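Local coordinates for Cg10997-pa (Drosophila melanogaster, PDB 2YV7), which may insert into membranes to form a pH-dependent chloride channel, and in its soluble form adopts a glutathione S-transferase fold, at residues I26-T31 with V66-P71; R152-H157 with T202-Y207; G189-D194 with H230-Q235. All blocks are in the same frame, centred on the assembly; numbering follows the deposited sequence.

Interaction 1: residues I26-T31 with V66-P71; sequences IIKAST and VDMQKP
Val66 is gripped through its backbone from both sides of Lys28, with which it makes a parallel beta bridge. Its N-H gives a nearly straight hydrogen bond to Ile27, 2.8 Å from Val66 N to Ile27 O. Its own carbonyl takes the second bond, 2.9 Å from Ala29 N to Val66 O. The regular strand pairing ends here, although Ala29 and Asp67 stay close: Ala29 has left strand 22-28 and Asp67 has entered a type I turn that closes at Lys70.

The apolar contacts start at Ile26. Its CG2 branch meets CG1 of Val66 at 3.4 Å, a tight carbon pair. Val66 CG1 is wedged between its own backbone N and carbonyl carbon (chi1 42°), which turns this methyl toward strand 22-28, also 3.4 Å from Ile27 O. On the side of Lys28 and Val66, the Lys28 side chain crosses that of Met68, 4.1 Å from Lys28 CG to Met68 CG, and Pro84 touches both of these residues. The methyl of Ala29 points across, its CB 3.4 Å from Val66 O and 3.8 Å from Asp67 CA.

Polar side chains stay at the margin. Asp67 turns its carboxylate back into its own loop, where OD1 accepts a weak bond from Gln69 N. The OG1 of Thr31 bonds to Asn229, while its CG2 merely brushes the Gln69 amide.

The contact joins the two strands of the beta-alpha-beta unit that opens the thioredoxin-like domain, with helix 41-55 as the crossover and Ile27 packed on its Cys43 and Phe47. Its directional hold is all main chain, whereas the side chains add mostly apolar packing, so the register probably rests on the backbone bonds around Val66.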
loop_
_atom_site.group_PDB
_atom_site.type_symbol
_atom_site.label_atom_id
_atom_site.label_comp_id
_atom_site.label_asym_id
_atom_site.label_seq_id
_atom_site.Cartn_x
_atom_site.Cartn_y
_atom_site.Cartn_z
ATOM N N ILE A 26 12.070 3.883 6.950
ATOM C CA ILE A 26 11.531 5.132 7.484
ATOM C C ILE A 26 10.254 5.498 6.744
ATOM O O ILE A 26 10.254 5.582 5.513
ATOM C CB ILE A 26 12.527 6.288 7.383
ATOM C CG1 ILE A 26 13.823 5.914 8.161
ATOM C CG2 ILE A 26 11.919 7.532 7.939
ATOM C CD1 ILE A 26 14.821 7.082 8.359
ATOM N N ILE A 27 9.186 5.775 7.500
ATOM C CA ILE A 27 7.880 6.154 6.899
ATOM C C ILE A 27 7.327 7.487 7.445
ATOM O O ILE A 27 7.694 7.906 8.518
ATOM C CB ILE A 27 6.824 4.973 7.005
ATOM C CG1 ILE A 27 6.312 4.809 8.434
ATOM C CG2 ILE A 27 7.367 3.717 6.356
ATOM C CD1 ILE A 27 5.220 3.697 8.650
ATOM N N LYS A 28 6.431 8.129 6.697
ATOM C CA LYS A 28 5.814 9.402 7.068
ATOM C C LYS A 28 4.746 9.110 8.104
ATOM O O LYS A 28 3.986 8.126 7.959
ATOM C CB LYS A 28 5.123 10.033 5.868
ATOM C CG LYS A 28 6.063 10.600 4.789
ATOM C CD LYS A 28 5.300 10.983 3.510
ATOM C CE LYS A 28 5.996 12.153 2.754
ATOM N NZ LYS A 28 5.350 12.534 1.446
ATOM N N ALA A 29 4.728 9.929 9.157
ATOM C CA ALA A 29 3.741 9.859 10.212
ATOM C C ALA A 29 2.457 10.513 9.771
ATOM O O ALA A 29 2.447 11.423 8.933
ATOM C CB ALA A 29 4.214 10.591 11.465
ATOM N N SER A 30 1.395 10.038 10.392
ATOM C CA SER A 30 0.118 10.701 10.422
ATOM C C SER A 30 0.296 12.189 10.685
ATOM O O SER A 30 1.046 12.604 11.553
ATOM C CB SER A 30 -0.710 10.093 11.549
ATOM O OG SER A 30 -1.848 10.874 11.862
ATOM N N THR A 31 -0.474 12.936 9.936
ATOM C CA THR A 31 -0.577 14.358 9.967
ATOM C C THR A 31 -1.609 14.785 11.007
ATOM O O THR A 31 -1.811 15.963 11.222
ATOM C CB THR A 31 -1.026 14.806 8.578
ATOM O OG1 THR A 31 -1.996 13.854 8.069
ATOM C CG2 THR A 31 0.196 14.850 7.627
ATOM N N VAL A 66 8.454 9.077 10.992
ATOM C CA VAL A 66 8.884 10.476 11.174
ATOM C C VAL A 66 7.766 11.489 10.866
ATOM O O VAL A 66 7.075 11.430 9.837
ATOM C CB VAL A 66 10.172 10.838 10.356
ATOM C CG1 VAL A 66 10.107 10.256 8.991
ATOM C CG2 VAL A 66 10.353 12.358 10.220
ATOM N N ASP A 67 7.620 12.444 11.771
ATOM C CA ASP A 67 6.661 13.526 11.567
ATOM C C ASP A 67 7.401 14.522 10.732
ATOM O O ASP A 67 8.390 15.104 11.185
ATOM C CB ASP A 67 6.255 14.138 12.907
ATOM C CG ASP A 67 5.194 15.225 12.776
ATOM O OD1 ASP A 67 4.796 15.601 11.633
ATOM O OD2 ASP A 67 4.758 15.696 13.849
ATOM N N MET A 68 6.930 14.706 9.511
ATOM C CA MET A 68 7.648 15.512 8.532
ATOM C C MET A 68 7.628 17.013 8.790
ATOM O O MET A 68 8.426 17.759 8.209
ATOM C CB MET A 68 7.199 15.164 7.115
ATOM C CG MET A 68 7.833 13.863 6.610
ATOM S SD MET A 68 9.647 13.868 6.626
ATOM C CE MET A 68 9.954 14.808 5.113
ATOM N N GLN A 69 6.702 17.463 9.661
ATOM C CA GLN A 69 6.759 18.869 10.062
ATOM C C GLN A 69 7.393 19.112 11.451
ATOM O O GLN A 69 7.543 20.255 11.889
ATOM C CB GLN A 69 5.413 19.585 9.849
ATOM C CG GLN A 69 4.375 18.718 9.097
ATOM C CD GLN A 69 3.007 19.416 8.935
ATOM O OE1 GLN A 69 2.808 20.548 9.400
ATOM N NE2 GLN A 69 2.065 18.737 8.272
ATOM N N LYS A 70 7.825 18.026 12.114
ATOM C CA LYS A 70 8.675 18.072 13.309
ATOM C C LYS A 70 9.714 16.940 13.272
ATOM O O LYS A 70 9.697 16.059 14.135
ATOM C CB LYS A 70 7.837 17.969 14.594
ATOM C CG LYS A 70 7.136 19.251 15.024
ATOM C CD LYS A 70 6.273 19.020 16.263
ATOM C CE LYS A 70 5.473 20.277 16.627
ATOM N NZ LYS A 70 4.432 20.004 17.669
ATOM N N PRO A 71 10.616 16.955 12.267
ATOM C CA PRO A 71 11.610 15.884 12.110
ATOM C C PRO A 71 12.736 15.989 13.136
ATOM O O PRO A 71 13.266 17.084 13.346
ATOM C CB PRO A 71 12.164 16.125 10.699
ATOM C CG PRO A 71 11.231 17.141 10.057
ATOM C CD PRO A 71 10.756 17.962 11.202
#

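Interaction 2: residues R152-H157 with T202-Y207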
loop_
_atom_site.group_PDB
_atom_site.type_symbol
_atom_site.label_atom_id
_atom_site.label_comp_id
_atom_site.label_asym_id
_atom_site.label_seq_id
_atom_site.Cartn_x
_atom_site.Cartn_y
_atom_site.Cartn_z
ATOM N N ARG A 152 -13.011 -2.969 -12.919
ATOM C CA ARG A 152 -13.621 -4.108 -13.656
ATOM C C ARG A 152 -12.603 -4.954 -14.330
ATOM O O ARG A 152 -12.695 -6.172 -14.321
ATOM C CB ARG A 152 -14.713 -3.579 -14.602
ATOM C CG ARG A 152 -15.429 -4.613 -15.525
ATOM C CD ARG A 152 -16.084 -5.730 -14.702
ATOM N NE ARG A 152 -16.750 -6.774 -15.539
ATOM C CZ ARG A 152 -18.023 -6.685 -15.926
ATOM N NH1 ARG A 152 -18.715 -5.620 -15.576
ATOM N NH2 ARG A 152 -18.595 -7.663 -16.644
ATOM N N LYS A 153 -11.634 -4.323 -14.966
ATOM C CA LYS A 153 -10.507 -5.042 -15.608
ATOM C C LYS A 153 -9.763 -5.866 -14.601
ATOM O O LYS A 153 -9.479 -7.055 -14.845
ATOM C CB LYS A 153 -9.546 -4.091 -16.334
ATOM C CG LYS A 153 -10.124 -3.094 -17.409
ATOM C CD LYS A 153 -11.076 -3.652 -18.386
ATOM C CE LYS A 153 -11.804 -2.429 -19.138
ATOM N NZ LYS A 153 -10.818 -1.289 -19.404
ATOM N N ILE A 154 -9.459 -5.274 -13.438
ATOM C CA ILE A 154 -8.767 -6.037 -12.371
ATOM C C ILE A 154 -9.636 -7.182 -11.890
ATOM O O ILE A 154 -9.217 -8.285 -11.771
ATOM C CB ILE A 154 -8.319 -5.084 -11.220
ATOM C CG1 ILE A 154 -7.353 -4.043 -11.825
ATOM C CG2 ILE A 154 -7.762 -5.849 -10.028
ATOM C CD1 ILE A 154 -7.073 -2.708 -10.912
ATOM N N ASN A 155 -10.922 -6.917 -11.664
ATOM C CA ASN A 155 -11.810 -7.991 -11.264
ATOM C C ASN A 155 -11.788 -9.183 -12.254
ATOM O O ASN A 155 -11.765 -10.347 -11.849
ATOM C CB ASN A 155 -13.245 -7.462 -11.194
ATOM C CG ASN A 155 -14.247 -8.589 -10.874
ATOM O OD1 ASN A 155 -14.889 -9.204 -11.786
ATOM N ND2 ASN A 155 -14.377 -8.876 -9.613
ATOM N N ASP A 156 -11.843 -8.856 -13.526
ATOM C CA ASP A 156 -11.995 -9.864 -14.579
ATOM C C ASP A 156 -10.691 -10.642 -14.774
ATOM O O ASP A 156 -10.716 -11.896 -14.886
ATOM C CB ASP A 156 -12.559 -9.168 -15.830
ATOM C CG ASP A 156 -14.036 -8.842 -15.682
ATOM O OD1 ASP A 156 -14.656 -9.119 -14.627
ATOM O OD2 ASP A 156 -14.562 -8.359 -16.672
ATOM N N HIS A 157 -9.548 -9.964 -14.667
ATOM C CA HIS A 157 -8.232 -10.691 -14.446
ATOM C C HIS A 157 -8.269 -11.732 -13.295
ATOM O O HIS A 157 -7.988 -12.902 -13.504
ATOM C CB HIS A 157 -7.103 -9.677 -14.171
ATOM C CG HIS A 157 -5.760 -10.310 -13.918
ATOM N ND1 HIS A 157 -5.357 -10.753 -12.667
ATOM C CD2 HIS A 157 -4.721 -10.538 -14.746
ATOM C CE1 HIS A 157 -4.146 -11.297 -12.759
ATOM N NE2 HIS A 157 -3.732 -11.151 -14.008
ATOM N N THR A 202 -17.284 -9.649 -7.918
ATOM C CA THR A 202 -17.056 -10.741 -6.964
ATOM C C THR A 202 -15.591 -11.105 -6.717
ATOM O O THR A 202 -15.206 -11.310 -5.558
ATOM C CB THR A 202 -17.900 -11.991 -7.347
ATOM O OG1 THR A 202 -19.281 -11.601 -7.365
ATOM C CG2 THR A 202 -17.812 -13.059 -6.254
ATOM N N ALA A 203 -14.790 -11.175 -7.768
ATOM C CA ALA A 203 -13.363 -11.644 -7.619
ATOM C C ALA A 203 -12.533 -10.570 -6.882
ATOM O O ALA A 203 -11.613 -10.881 -6.076
ATOM C CB ALA A 203 -12.781 -11.954 -8.925
ATOM N N LEU A 204 -12.863 -9.318 -7.172
ATOM C CA LEU A 204 -12.224 -8.174 -6.497
ATOM C C LEU A 204 -12.582 -8.130 -5.009
ATOM O O LEU A 204 -11.726 -7.884 -4.153
ATOM C CB LEU A 204 -12.556 -6.867 -7.240
ATOM C CG LEU A 204 -11.722 -5.648 -6.741
ATOM C CD1 LEU A 204 -10.181 -5.854 -6.911
ATOM C CD2 LEU A 204 -12.205 -4.342 -7.394
ATOM N N TRP A 205 -13.846 -8.390 -4.686
ATOM C CA TRP A 205 -14.256 -8.343 -3.278
ATOM C C TRP A 205 -13.604 -9.504 -2.554
ATOM O O TRP A 205 -13.148 -9.363 -1.426
ATOM C CB TRP A 205 -15.798 -8.343 -3.179
ATOM C CG TRP A 205 -16.337 -6.979 -3.247
ATOM C CD1 TRP A 205 -17.186 -6.456 -4.202
ATOM C CD2 TRP A 205 -16.051 -5.909 -2.325
ATOM N NE1 TRP A 205 -17.443 -5.143 -3.911
ATOM C CE2 TRP A 205 -16.771 -4.772 -2.777
ATOM C CE3 TRP A 205 -15.257 -5.818 -1.153
ATOM C CZ2 TRP A 205 -16.746 -3.538 -2.107
ATOM C CZ3 TRP A 205 -15.192 -4.564 -0.467
ATOM C CH2 TRP A 205 -15.947 -3.443 -0.956
ATOM N N ARG A 206 -13.466 -10.621 -3.253
ATOM C CA ARG A 206 -12.805 -11.819 -2.681
ATOM C C ARG A 206 -11.302 -11.511 -2.454
ATOM O O ARG A 206 -10.735 -11.882 -1.435
ATOM C CB ARG A 206 -13.025 -13.003 -3.594
ATOM C CG ARG A 206 -12.355 -14.323 -3.142
ATOM C CD ARG A 206 -12.709 -15.556 -4.053
ATOM N NE ARG A 206 -12.948 -15.253 -5.476
ATOM C CZ ARG A 206 -14.150 -15.324 -6.084
ATOM N NH1 ARG A 206 -15.242 -15.699 -5.400
ATOM N NH2 ARG A 206 -14.276 -15.022 -7.384
ATOM N N TYR A 207 -10.677 -10.788 -3.380
ATOM C CA TYR A 207 -9.290 -10.384 -3.200
ATOM C C TYR A 207 -9.151 -9.482 -1.937
ATOM O O TYR A 207 -8.233 -9.666 -1.130
ATOM C CB TYR A 207 -8.860 -9.602 -4.471
ATOM C CG TYR A 207 -7.436 -9.125 -4.523
ATOM C CD1 TYR A 207 -6.375 -9.990 -4.812
ATOM C CD2 TYR A 207 -7.164 -7.774 -4.333
ATOM C CE1 TYR A 207 -5.042 -9.536 -4.924
ATOM C CE2 TYR A 207 -5.822 -7.275 -4.447
ATOM C CZ TYR A 207 -4.794 -8.137 -4.753
ATOM O OH TYR A 207 -3.551 -7.587 -4.863
#
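Asn155 and Leu204 both extend CG opposite their backbone N, with chi1 at 176° and -170°, and these two torsions send the side chains into the angle between their helices. CB of Asn155 comes 4.1 Å from CB of Leu204, so the start of one side chain lies against the start of the other. From there the Asn155 amide reaches over the first turn of helix 202-212 and ends beside the backbone nitrogens of Ala203 and Leu204. The amide is probably turned over in the model, which leaves open which of its polar atoms faces the helix. Its CG is 4.0 Å from Leu204 N, a position that faces the N-terminal turn of a helix, where backbone N-H groups have no carbonyl of a preceding turn to meet.

The rest of the contact is close packing of small and branched groups. The methyl of Ala203 points at the other helix and its CB rests 3.5 Å from the carbonyl O of Asn155. Farther along the same side, CD1 of Leu204 touches CG2 of Ile154 at 3.9 Å. The backbones come closest at Asn155 and Leu204, with the small Ala203 beside them; the axes approach to 7.8 Å and cross almost perpendicularly, at 82°.

Arg152 and Asp156, one turn apart on the same helix, pair with each other: NE of Arg152 is 2.9 Å from OD2 of Asp156, a salt bridge on the syn side of the carboxylate but tilted out of its plane.

In the all-helical part of the molecule, this crossing sets the start of helix 202-212 across the second half of helix 141-161, whose Leu158 and Ser159 extend the seat of Ala203. Ile154 also reaches Leu124 of helix 119-125, and Tyr207 carries helix 202-212 onward against Leu178, Met179 and Leu182 of helix 173-193.

Interaction 3: residues G189-D194 with H230-Q235; sequences GKYFVD and HYKLQQ
Phe192 carries the tight half of this contact. Its ring is pushed across to helix 224-235, where CE2 lies 3.6 Å from CB of Tyr231 and CG of Lys232 sits at the ring edge, 4.0 Å from Phe192 CZ. On its own helix, CD1 of Tyr191 lies over the centre of one face of the same ring. The axes stay 11.7 Å apart and are inclined at 37°, so the backbones keep their distance and the aromatic side chain spans the gap.

Toward solvent the contact thins to one hydrogen bond and a loose amide. Lys232 bends at its last torsion (chi4 -86°) and brings its ammonium to the edge of the Tyr191 ring, where NZ donates a 2.8 Å hydrogen bond to Tyr191 OH. Gln235, poorly ordered, lays its NE2 3.7 Å from Phe192 CE1, a contact that probably contributes little.

Ile228, one turn earlier on helix 224-235, meets both Tyr191 and Phe192. Beneath both segments runs helix 128-136, where Tyr231 turns its ring inward and bonds through OH to Tyr129. Leu136 of that helix touches Phe192, Tyr231 and Gln235, and thus sits against the C-terminal ends of helices 173-193 and 224-235.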
loop_
_atom_site.group_PDB
_atom_site.type_symbol
_atom_site.label_atom_id
_atom_site.label_comp_id
_atom_site.label_asym_id
_atom_site.label_seq_id
_atom_site.Cartn_x
_atom_site.Cartn_y
_atom_site.Cartn_z
ATOM N N GLY A 189 -12.688 7.366 -1.454
ATOM C CA GLY A 189 -13.813 7.297 -2.405
ATOM C C GLY A 189 -15.167 7.525 -1.721
ATOM O O GLY A 189 -15.954 8.383 -2.154
ATOM N N LYS A 190 -15.412 6.785 -0.652
ATOM C CA LYS A 190 -16.706 6.827 0.050
ATOM C C LYS A 190 -16.843 8.148 0.781
ATOM O O LYS A 190 -17.847 8.886 0.625
ATOM C CB LYS A 190 -16.758 5.739 1.057
ATOM C CG LYS A 190 -18.076 5.647 1.749
ATOM C CD LYS A 190 -17.842 4.867 3.034
ATOM C CE LYS A 190 -18.987 3.979 3.258
ATOM N NZ LYS A 190 -19.424 3.511 1.896
ATOM N N TYR A 191 -15.792 8.519 1.527
ATOM C CA TYR A 191 -15.902 9.756 2.347
ATOM C C TYR A 191 -16.143 11.006 1.496
ATOM O O TYR A 191 -17.085 11.819 1.712
ATOM C CB TYR A 191 -14.621 9.937 3.171
ATOM C CG TYR A 191 -14.622 11.168 4.058
ATOM C CD1 TYR A 191 -14.221 12.432 3.574
ATOM C CD2 TYR A 191 -15.104 11.075 5.344
ATOM C CE1 TYR A 191 -14.244 13.588 4.403
ATOM C CE2 TYR A 191 -15.102 12.170 6.167
ATOM C CZ TYR A 191 -14.707 13.424 5.682
ATOM O OH TYR A 191 -14.735 14.496 6.519
ATOM N N PHE A 192 -15.317 11.180 0.481
ATOM C CA PHE A 192 -15.362 12.439 -0.279
ATOM C C PHE A 192 -16.470 12.488 -1.298
ATOM O O PHE A 192 -17.116 13.546 -1.404
ATOM C CB PHE A 192 -14.018 12.752 -0.981
ATOM C CG PHE A 192 -12.937 13.083 0.015
ATOM C CD1 PHE A 192 -12.883 14.347 0.597
ATOM C CD2 PHE A 192 -12.051 12.125 0.416
ATOM C CE1 PHE A 192 -11.928 14.650 1.559
ATOM C CE2 PHE A 192 -11.112 12.417 1.376
ATOM C CZ PHE A 192 -11.042 13.683 1.954
ATOM N N VAL A 193 -16.664 11.403 -2.049
ATOM C CA VAL A 193 -17.619 11.482 -3.208
ATOM C C VAL A 193 -18.637 10.355 -3.215
ATOM O O VAL A 193 -19.313 10.136 -4.231
ATOM C CB VAL A 193 -16.880 11.615 -4.602
ATOM C CG1 VAL A 193 -16.135 12.966 -4.656
ATOM C CG2 VAL A 193 -15.943 10.425 -4.836
ATOM N N ASP A 194 -18.861 9.722 -2.069
ATOM C CA ASP A 194 -19.812 8.618 -2.005
ATOM C C ASP A 194 -19.670 7.571 -3.112
ATOM O O ASP A 194 -20.675 7.095 -3.703
ATOM C CB ASP A 194 -21.258 9.151 -2.022
ATOM C CG ASP A 194 -22.257 8.130 -1.508
ATOM O OD1 ASP A 194 -21.886 7.169 -0.713
ATOM O OD2 ASP A 194 -23.442 8.308 -1.924
ATOM N N HIS A 230 -5.204 12.852 4.945
ATOM C CA HIS A 230 -4.241 12.922 3.847
ATOM C C HIS A 230 -4.826 13.655 2.660
ATOM O O HIS A 230 -4.241 14.644 2.194
ATOM C CB HIS A 230 -3.798 11.495 3.521
ATOM C CG HIS A 230 -2.817 11.368 2.398
ATOM N ND1 HIS A 230 -1.450 11.301 2.605
ATOM C CD2 HIS A 230 -3.006 11.192 1.068
ATOM C CE1 HIS A 230 -0.841 11.122 1.444
ATOM N NE2 HIS A 230 -1.764 11.047 0.495
ATOM N N TYR A 231 -6.004 13.227 2.173
ATOM C CA TYR A 231 -6.689 13.962 1.112
ATOM C C TYR A 231 -7.268 15.321 1.490
ATOM O O TYR A 231 -7.374 16.188 0.646
ATOM C CB TYR A 231 -7.735 13.069 0.404
ATOM C CG TYR A 231 -7.038 11.899 -0.214
ATOM C CD1 TYR A 231 -6.344 12.023 -1.429
ATOM C CD2 TYR A 231 -7.020 10.678 0.439
ATOM C CE1 TYR A 231 -5.603 10.926 -1.975
ATOM C CE2 TYR A 231 -6.321 9.593 -0.089
ATOM C CZ TYR A 231 -5.648 9.712 -1.290
ATOM O OH TYR A 231 -4.974 8.652 -1.770
ATOM N N LYS A 232 -7.672 15.514 2.735
ATOM C CA LYS A 232 -8.198 16.802 3.146
ATOM C C LYS A 232 -7.098 17.857 3.004
ATOM O O LYS A 232 -7.311 18.917 2.438
ATOM C CB LYS A 232 -8.647 16.766 4.602
ATOM C CG LYS A 232 -10.023 16.236 4.817
ATOM C CD LYS A 232 -10.488 16.560 6.230
ATOM C CE LYS A 232 -11.784 15.863 6.528
ATOM N NZ LYS A 232 -12.980 16.659 6.083
ATOM N N LEU A 233 -5.898 17.544 3.486
ATOM C CA LEU A 233 -4.785 18.478 3.390
ATOM C C LEU A 233 -4.453 18.756 1.936
ATOM O O LEU A 233 -4.158 19.893 1.565
ATOM C CB LEU A 233 -3.554 17.929 4.077
ATOM C CG LEU A 233 -3.672 17.311 5.462
ATOM C CD1 LEU A 233 -2.276 17.033 5.959
ATOM C CD2 LEU A 233 -4.379 18.248 6.402
ATOM N N GLN A 234 -4.520 17.718 1.106
ATOM C CA GLN A 234 -4.329 17.878 -0.334
ATOM C C GLN A 234 -5.302 18.884 -0.933
ATOM O O GLN A 234 -4.943 19.601 -1.857
ATOM C CB GLN A 234 -4.473 16.546 -1.057
ATOM C CG GLN A 234 -3.288 15.638 -0.893
ATOM C CD GLN A 234 -3.271 14.518 -1.915
ATOM O OE1 GLN A 234 -2.553 13.519 -1.747
ATOM N NE2 GLN A 234 -4.071 14.674 -2.992
ATOM N N GLN A 235 -6.519 18.940 -0.393
ATOM C CA GLN A 235 -7.577 19.818 -0.900
ATOM C C GLN A 235 -7.782 21.052 0.001
ATOM O O GLN A 235 -8.683 21.881 -0.240
ATOM C CB GLN A 235 -8.879 19.023 -1.079
ATOM C CG GLN A 235 -8.772 17.844 -2.090
ATOM C CD GLN A 235 -9.844 16.754 -1.897
ATOM O OE1 GLN A 235 -9.757 15.670 -2.478
ATOM N NE2 GLN A 235 -10.852 17.044 -1.081
#

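How the interactions relate
Interaction 1 belongs to the thioredoxin-like N-terminal domain, while interactions 2 and 3 tie together helices of the all-helical part. Interactions 1 and 3 touch: Thr31 CB packs on Leu233 CD1 at 3.7 Å, one point where the two parts of the molecule meet. Interaction 2 lies on the other side of the chain's centre, its centre 34 Å from that of interaction 1. Helix 173-193, which carries one half of interaction 3, also packs on Tyr207 of interaction 2, yet the nearest atoms of the two contacts stay about 8 Å apart. The bound calcium, held by His83, Pro85, Leu95 and Asn97, lies close to interaction 1, about 8 Å from the Lys28 side chain. Val66 also ends the predicted membrane-inserting segment.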